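Local atomic coordinates of botulinum neurotoxin type C1 (Clostridium botulinum, PDB entry 3R4S), a protein that probably enters neurons by binding gangliosides through its heavy-chain receptor-binding region, so that its zinc protease light chain can cleave SNARE proteins and block neurotransmitter release. Residues A[381-392]-A[402-413]. Sequence-based numbering, arbitrary orientation.
Sequences ISGICSIGTYRF and NYLVPTVKQGNY
Strands 381-392 and 401-409 form a twisted antiparallel beta hairpin in the C-terminal receptor-binding region, which has the beta-trefoil fold. Eight backbone hydrogen bonds join them, in reciprocal pairs from Ile-384 with Lys-409 to Tyr-390 with Tyr-403. Pro-406, which has no N-H to give, falls in a non-hydrogen-bonded pair with Ile-387 and so costs the hairpin no bond.

Alternate residues share a face. On one, the Tyr-390 ring leans back along the hairpin, its CG beside the backbone N (chi1 -59°), and passes over Gly-388, whose lack of a side chain makes room. CE2 of Tyr-390 thus meets CG2 of Thr-407 at 3.6 Å, and a water links Tyr-390 OH to Thr-407 OG1. Beyond it, CE2 of Phe-392 packs 3.6 Å from CG1 of Val-405. On the other face, CG1 of Ile-387 lies 3.8 Å from CD1 of Leu-404, and the Asn-402 amide lies over one face of the Arg-391 guanidinium, their planes 50° apart; Asp-331 binds both groups, by a salt bridge to Arg-391 and a hydrogen bond to Asn-402.

At the far end, Tyr-413 folds back and lays one ring face over Gly-383, with CD2 of Tyr-413 3.6 Å from CA of Gly-383. Glycine suits this place because a CB would run into Lys-409 O, Val-408 CG1 and CG of Gln-410. A water bridges Tyr-413 OH and the carbonyl O of Ile-381.

Strand 367-374 pairs with 381-392 and strand 338-345 with 401-409, while Ile-387 and Pro-406 pack against Phe-273 of strand 270-275.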
ATOM      1  N   ILE A 381      11.811 -25.808  -5.632  1.00 22.31           N
ATOM      2  CA  ILE A 381      10.516 -25.139  -5.665  1.00 23.77           C
ATOM      3  C   ILE A 381       9.614 -25.943  -6.583  1.00 24.58           C
ATOM      4  O   ILE A 381       9.898 -26.080  -7.769  1.00 23.98           O
ATOM      5  CB  ILE A 381      10.635 -23.686  -6.186  1.00 26.12           C
ATOM      6  CG1 ILE A 381      11.638 -22.902  -5.333  1.00 26.11           C
ATOM      7  CG2 ILE A 381       9.263 -23.000  -6.211  1.00 19.06           C
ATOM      8  CD1 ILE A 381      11.246 -22.828  -3.856  1.00 23.27           C
ATOM      9  N   SER A 382       8.528 -26.486  -6.040  1.00 23.69           N
ATOM     10  CA  SER A 382       7.750 -27.481  -6.773  1.00 22.93           C
ATOM     11  C   SER A 382       6.368 -27.014  -7.211  1.00 23.19           C
ATOM     12  O   SER A 382       5.665 -27.739  -7.922  1.00 23.95           O
ATOM     13  CB  SER A 382       7.597 -28.748  -5.930  1.00 24.57           C
ATOM     14  OG  SER A 382       7.001 -28.447  -4.678  1.00 23.79           O
ATOM     15  N   GLY A 383       5.962 -25.824  -6.783  1.00 20.04           N
ATOM     16  CA  GLY A 383       4.623 -25.365  -7.093  1.00 19.98           C
ATOM     17  C   GLY A 383       4.308 -23.964  -6.619  1.00 20.89           C
ATOM     18  O   GLY A 383       5.105 -23.325  -5.925  1.00 20.58           O
ATOM     19  N   ILE A 384       3.125 -23.485  -6.994  1.00 18.68           N
ATOM     20  CA  ILE A 384       2.695 -22.137  -6.631  1.00 18.16           C
ATOM     21  C   ILE A 384       1.322 -22.208  -5.971  1.00 19.94           C
ATOM     22  O   ILE A 384       0.484 -23.020  -6.364  1.00 18.86           O
ATOM     23  CB  ILE A 384       2.638 -21.206  -7.881  1.00 18.79           C
ATOM     24  CG1 ILE A 384       2.564 -19.731  -7.476  1.00 20.29           C
ATOM     25  CG2 ILE A 384       1.475 -21.596  -8.815  1.00 17.84           C
ATOM     26  CD1 ILE A 384       2.688 -18.775  -8.655  1.00 21.31           C
ATOM     27  N   CYS A 385       1.093 -21.364  -4.972  1.00 19.77           N
ATOM     28  CA  CYS A 385      -0.202 -21.319  -4.287  1.00 18.16           C
ATOM     29  C   CYS A 385      -1.243 -20.566  -5.092  1.00 18.74           C
ATOM     30  O   CYS A 385      -1.007 -19.444  -5.542  1.00 19.53           O
ATOM     31  CB  CYS A 385      -0.062 -20.687  -2.898  1.00 16.27           C
ATOM     32  SG  CYS A 385       0.901 -21.721  -1.780  1.00 19.71           S
ATOM     33  N   SER A 386      -2.399 -21.191  -5.263  1.00 19.29           N
ATOM     34  CA  SER A 386      -3.495 -20.600  -6.008  1.00 20.76           C
ATOM     35  C   SER A 386      -4.792 -20.851  -5.234  1.00 22.37           C
ATOM     36  O   SER A 386      -4.762 -21.152  -4.044  1.00 22.09           O
ATOM     37  CB  SER A 386      -3.557 -21.213  -7.413  1.00 20.46           C
ATOM     38  OG  SER A 386      -4.478 -20.513  -8.229  1.00 26.40           O
ATOM     39  N   ILE A 387      -5.920 -20.742  -5.919  1.00 22.07           N
ATOM     40  CA  ILE A 387      -7.225 -20.861  -5.296  1.00 23.15           C
ATOM     41  C   ILE A 387      -8.191 -21.386  -6.358  1.00 28.45           C
ATOM     42  O   ILE A 387      -8.029 -21.100  -7.547  1.00 28.16           O
ATOM     43  CB  ILE A 387      -7.699 -19.492  -4.769  1.00 23.79           C
ATOM     44  CG1 ILE A 387      -8.971 -19.630  -3.938  1.00 23.57           C
ATOM     45  CG2 ILE A 387      -7.903 -18.493  -5.924  1.00 22.16           C
ATOM     46  CD1 ILE A 387      -9.340 -18.358  -3.169  1.00 22.10           C
ATOM     47  N   GLY A 388      -9.179 -22.174  -5.942  1.00 24.96           N
ATOM     48  CA  GLY A 388     -10.186 -22.656  -6.871  1.00 27.76           C
ATOM     49  C   GLY A 388     -11.342 -23.395  -6.210  1.00 29.72           C
ATOM     50  O   GLY A 388     -11.360 -23.607  -4.991  1.00 25.13           O
ATOM     51  N   THR A 389     -12.307 -23.802  -7.028  1.00 25.82           N
ATOM     52  CA  THR A 389     -13.505 -24.464  -6.528  1.00 28.02           C
ATOM     53  C   THR A 389     -13.426 -25.964  -6.783  1.00 26.62           C
ATOM     54  O   THR A 389     -13.362 -26.393  -7.927  1.00 28.38           O
ATOM     55  CB  THR A 389     -14.755 -23.892  -7.201  1.00 30.19           C
ATOM     56  OG1 THR A 389     -14.877 -22.509  -6.852  1.00 28.52           O
ATOM     57  CG2 THR A 389     -16.020 -24.646  -6.754  1.00 26.70           C
ATOM     58  N   TYR A 390     -13.408 -26.753  -5.712  1.00 26.78           N
ATOM     59  CA  TYR A 390     -13.301 -28.204  -5.838  1.00 28.17           C
ATOM     60  C   TYR A 390     -14.318 -28.957  -4.972  1.00 26.67           C
ATOM     61  O   TYR A 390     -14.910 -28.389  -4.047  1.00 26.63           O
ATOM     62  CB  TYR A 390     -11.872 -28.656  -5.529  1.00 25.28           C
ATOM     63  CG  TYR A 390     -10.852 -28.016  -6.443  1.00 29.45           C
ATOM     64  CD1 TYR A 390     -10.481 -28.622  -7.634  1.00 27.78           C
ATOM     65  CD2 TYR A 390     -10.276 -26.787  -6.122  1.00 29.14           C
ATOM     66  CE1 TYR A 390      -9.557 -28.027  -8.483  1.00 28.93           C
ATOM     67  CE2 TYR A 390      -9.347 -26.184  -6.967  1.00 27.85           C
ATOM     68  CZ  TYR A 390      -8.991 -26.812  -8.140  1.00 28.50           C
ATOM     69  OH  TYR A 390      -8.074 -26.228  -8.971  1.00 30.51           O
ATOM     70  N   ARG A 391     -14.518 -30.233  -5.282  1.00 27.74           N
ATOM     71  CA  ARG A 391     -15.536 -31.046  -4.609  1.00 28.47           C
ATOM     72  C   ARG A 391     -14.967 -31.802  -3.411  1.00 26.87           C
ATOM     73  O   ARG A 391     -14.006 -32.550  -3.543  1.00 30.04           O
ATOM     74  CB  ARG A 391     -16.157 -32.037  -5.595  1.00 32.33           C
ATOM     75  CG  ARG A 391     -17.068 -31.404  -6.627  1.00 34.56           C
ATOM     76  CD  ARG A 391     -18.537 -31.613  -6.259  1.00 38.26           C
ATOM     77  NE  ARG A 391     -19.416 -30.888  -7.167  1.00 38.57           N
ATOM     78  CZ  ARG A 391     -20.700 -30.629  -6.940  1.00 41.73           C
ATOM     79  NH1 ARG A 391     -21.288 -31.037  -5.817  1.00 40.59           N
ATOM     80  NH2 ARG A 391     -21.398 -29.952  -7.846  1.00 42.99           N
ATOM     81  N   PHE A 392     -15.566 -31.599  -2.242  1.00 24.82           N
ATOM     82  CA  PHE A 392     -15.140 -32.275  -1.022  1.00 27.44           C
ATOM     83  C   PHE A 392     -16.353 -32.804  -0.261  1.00 29.79           C
ATOM     84  O   PHE A 392     -17.490 -32.392  -0.500  1.00 30.97           O
ATOM     85  CB  PHE A 392     -14.424 -31.311  -0.063  1.00 26.27           C
ATOM     86  CG  PHE A 392     -13.124 -30.748  -0.575  1.00 27.98           C
ATOM     87  CD1 PHE A 392     -11.911 -31.329  -0.216  1.00 27.91           C
ATOM     88  CD2 PHE A 392     -13.109 -29.609  -1.363  1.00 25.23           C
ATOM     89  CE1 PHE A 392     -10.707 -30.793  -0.663  1.00 31.09           C
ATOM     90  CE2 PHE A 392     -11.911 -29.065  -1.805  1.00 27.74           C
ATOM     91  CZ  PHE A 392     -10.714 -29.653  -1.462  1.00 23.44           C
ATOM     92  N   ASN A 402     -19.192 -28.333  -3.609  1.00 27.87           N
ATOM     93  CA  ASN A 402     -18.200 -27.372  -4.052  1.00 31.30           C
ATOM     94  C   ASN A 402     -17.785 -26.406  -2.941  1.00 30.40           C
ATOM     95  O   ASN A 402     -18.634 -25.804  -2.286  1.00 28.08           O
ATOM     96  CB  ASN A 402     -18.734 -26.584  -5.246  1.00 27.72           C
ATOM     97  CG  ASN A 402     -18.549 -27.322  -6.553  1.00 31.46           C
ATOM     98  OD1 ASN A 402     -17.602 -28.090  -6.712  1.00 32.04           O
ATOM     99  ND2 ASN A 402     -19.447 -27.084  -7.502  1.00 32.48           N
ATOM    100  N   TYR A 403     -16.476 -26.283  -2.728  1.00 28.05           N
ATOM    101  CA  TYR A 403     -15.928 -25.278  -1.824  1.00 26.02           C
ATOM    102  C   TYR A 403     -14.817 -24.510  -2.525  1.00 25.18           C
ATOM    103  O   TYR A 403     -14.103 -25.061  -3.362  1.00 23.70           O
ATOM    104  CB  TYR A 403     -15.358 -25.922  -0.556  1.00 23.12           C
ATOM    105  CG  TYR A 403     -16.371 -26.667   0.292  1.00 27.54           C
ATOM    106  CD1 TYR A 403     -17.062 -26.022   1.313  1.00 30.79           C
ATOM    107  CD2 TYR A 403     -16.632 -28.013   0.072  1.00 25.98           C
ATOM    108  CE1 TYR A 403     -17.990 -26.698   2.094  1.00 30.93           C
ATOM    109  CE2 TYR A 403     -17.553 -28.701   0.845  1.00 29.61           C
ATOM    110  CZ  TYR A 403     -18.231 -28.039   1.850  1.00 33.37           C
ATOM    111  OH  TYR A 403     -19.155 -28.704   2.616  1.00 28.68           O
ATOM    112  N   LEU A 404     -14.674 -23.236  -2.170  1.00 26.63           N
ATOM    113  CA  LEU A 404     -13.564 -22.421  -2.653  1.00 24.16           C
ATOM    114  C   LEU A 404     -12.419 -22.608  -1.667  1.00 21.82           C
ATOM    115  O   LEU A 404     -12.556 -22.264  -0.496  1.00 22.04           O
ATOM    116  CB  LEU A 404     -13.987 -20.948  -2.733  1.00 26.49           C
ATOM    117  CG  LEU A 404     -12.994 -19.937  -3.330  1.00 23.61           C
ATOM    118  CD1 LEU A 404     -12.624 -20.311  -4.758  1.00 20.47           C
ATOM    119  CD2 LEU A 404     -13.593 -18.547  -3.288  1.00 25.97           C
ATOM    120  N   VAL A 405     -11.299 -23.159  -2.136  1.00 18.94           N
ATOM    121  CA  VAL A 405     -10.224 -23.595  -1.250  1.00 17.77           C
ATOM    122  C   VAL A 405      -8.859 -23.136  -1.759  1.00 22.47           C
ATOM    123  O   VAL A 405      -8.681 -22.966  -2.965  1.00 21.19           O
ATOM    124  CB  VAL A 405     -10.198 -25.138  -1.135  1.00 23.03           C
ATOM    125  CG1 VAL A 405     -11.532 -25.648  -0.603  1.00 19.37           C
ATOM    126  CG2 VAL A 405      -9.889 -25.790  -2.495  1.00 17.35           C
ATOM    127  N   PRO A 406      -7.890 -22.930  -0.842  1.00 22.07           N
ATOM    128  CA  PRO A 406      -6.538 -22.635  -1.318  1.00 19.32           C
ATOM    129  C   PRO A 406      -5.900 -23.902  -1.855  1.00 21.81           C
ATOM    130  O   PRO A 406      -6.180 -25.007  -1.362  1.00 22.80           O
ATOM    131  CB  PRO A 406      -5.818 -22.157  -0.048  1.00 22.57           C
ATOM    132  CG  PRO A 406      -6.483 -22.906   1.056  1.00 22.17           C
ATOM    133  CD  PRO A 406      -7.950 -23.032   0.631  1.00 23.68           C
ATOM    134  N   THR A 407      -5.063 -23.756  -2.875  1.00 19.54           N
ATOM    135  CA  THR A 407      -4.421 -24.913  -3.497  1.00 20.69           C
ATOM    136  C   THR A 407      -2.955 -24.655  -3.791  1.00 22.76           C
ATOM    137  O   THR A 407      -2.488 -23.502  -3.770  1.00 23.61           O
ATOM    138  CB  THR A 407      -5.062 -25.259  -4.857  1.00 23.07           C
ATOM    139  OG1 THR A 407      -4.907 -24.145  -5.750  1.00 23.42           O
ATOM    140  CG2 THR A 407      -6.553 -25.596  -4.703  1.00 23.21           C
ATOM    141  N   VAL A 408      -2.240 -25.742  -4.070  1.00 21.55           N
ATOM    142  CA  VAL A 408      -0.920 -25.689  -4.684  1.00 19.79           C
ATOM    143  C   VAL A 408      -1.028 -26.349  -6.051  1.00 24.76           C
ATOM    144  O   VAL A 408      -1.552 -27.455  -6.172  1.00 24.71           O
ATOM    145  CB  VAL A 408       0.141 -26.445  -3.860  1.00 23.85           C
ATOM    146  CG1 VAL A 408       1.485 -26.471  -4.604  1.00 20.90           C
ATOM    147  CG2 VAL A 408       0.293 -25.816  -2.466  1.00 20.01           C
ATOM    148  N   LYS A 409      -0.565 -25.651  -7.079  1.00 20.79           N
ATOM    149  CA  LYS A 409      -0.433 -26.211  -8.413  1.00 21.67           C
ATOM    150  C   LYS A 409       1.030 -26.591  -8.606  1.00 25.37           C
ATOM    151  O   LYS A 409       1.907 -25.724  -8.595  1.00 24.48           O
ATOM    152  CB  LYS A 409      -0.838 -25.165  -9.457  1.00 23.56           C
ATOM    153  CG  LYS A 409      -0.502 -25.529 -10.902  1.00 24.76           C
ATOM    154  CD  LYS A 409      -1.107 -26.866 -11.284  1.00 29.46           C
ATOM    155  CE  LYS A 409      -1.111 -27.077 -12.800  1.00 35.04           C
ATOM    156  NZ  LYS A 409       0.265 -27.099 -13.350  1.00 31.62           N
ATOM    157  N   GLN A 410       1.300 -27.882  -8.758  1.00 24.63           N
ATOM    158  CA  GLN A 410       2.649 -28.340  -9.067  1.00 24.98           C
ATOM    159  C   GLN A 410       2.769 -28.636 -10.569  1.00 25.16           C
ATOM    160  O   GLN A 410       2.130 -27.961 -11.388  1.00 23.86           O
ATOM    161  CB  GLN A 410       3.051 -29.530  -8.181  1.00 24.60           C
ATOM    162  CG  GLN A 410       3.014 -29.191  -6.687  1.00 24.62           C
ATOM    163  CD  GLN A 410       3.765 -30.181  -5.815  1.00 31.06           C
ATOM    164  OE1 GLN A 410       3.629 -31.395  -5.963  1.00 32.13           O
ATOM    165  NE2 GLN A 410       4.551 -29.662  -4.888  1.00 29.29           N
ATOM    166  N   GLY A 411       3.574 -29.623 -10.945  1.00 26.90           N
ATOM    167  CA  GLY A 411       3.865 -29.818 -12.362  1.00 27.27           C
ATOM    168  C   GLY A 411       4.493 -28.533 -12.895  1.00 27.82           C
ATOM    169  O   GLY A 411       5.231 -27.860 -12.173  1.00 23.43           O
ATOM    170  N   ASN A 412       4.194 -28.167 -14.136  1.00 23.65           N
ATOM    171  CA  ASN A 412       4.712 -26.913 -14.673  1.00 24.95           C
ATOM    172  C   ASN A 412       3.931 -25.705 -14.187  1.00 22.20           C
ATOM    173  O   ASN A 412       3.076 -25.183 -14.893  1.00 26.30           O
ATOM    174  CB  ASN A 412       4.752 -26.909 -16.206  1.00 25.75           C
ATOM    175  CG  ASN A 412       5.298 -25.601 -16.756  1.00 24.52           C
ATOM    176  OD1 ASN A 412       5.993 -24.873 -16.047  1.00 25.62           O
ATOM    177  ND2 ASN A 412       4.966 -25.282 -18.005  1.00 25.24           N
ATOM    178  N   TYR A 413       4.233 -25.245 -12.982  1.00 22.16           N
ATOM    179  CA  TYR A 413       3.461 -24.152 -12.405  1.00 24.40           C
ATOM    180  C   TYR A 413       3.725 -22.821 -13.102  1.00 28.67           C
ATOM    181  O   TYR A 413       2.953 -21.870 -12.941  1.00 23.95           O
ATOM    182  CB  TYR A 413       3.728 -24.037 -10.905  1.00 22.83           C
ATOM    183  CG  TYR A 413       5.165 -23.719 -10.580  1.00 23.29           C
ATOM    184  CD1 TYR A 413       5.615 -22.407 -10.580  1.00 18.60           C
ATOM    185  CD2 TYR A 413       6.072 -24.729 -10.293  1.00 19.93           C
ATOM    186  CE1 TYR A 413       6.936 -22.106 -10.295  1.00 21.22           C
ATOM    187  CE2 TYR A 413       7.405 -24.431  -9.996  1.00 26.44           C
ATOM    188  CZ  TYR A 413       7.823 -23.111 -10.010  1.00 21.55           C
ATOM    189  OH  TYR A 413       9.126 -22.789  -9.733  1.00 27.18           O
TER
HETATM  190  O   HOH W   1      10.707 -24.729 -10.050  1.00 30.18           O
HETATM  191  O   HOH W   2       6.819 -28.657 -10.403  1.00 24.70           O
HETATM  192  O   HOH W   3      -6.553 -24.000  -8.122  1.00 29.27           O
HETATM  193  O   HOH W   4     -15.874 -27.936  -8.916  1.00 31.35           O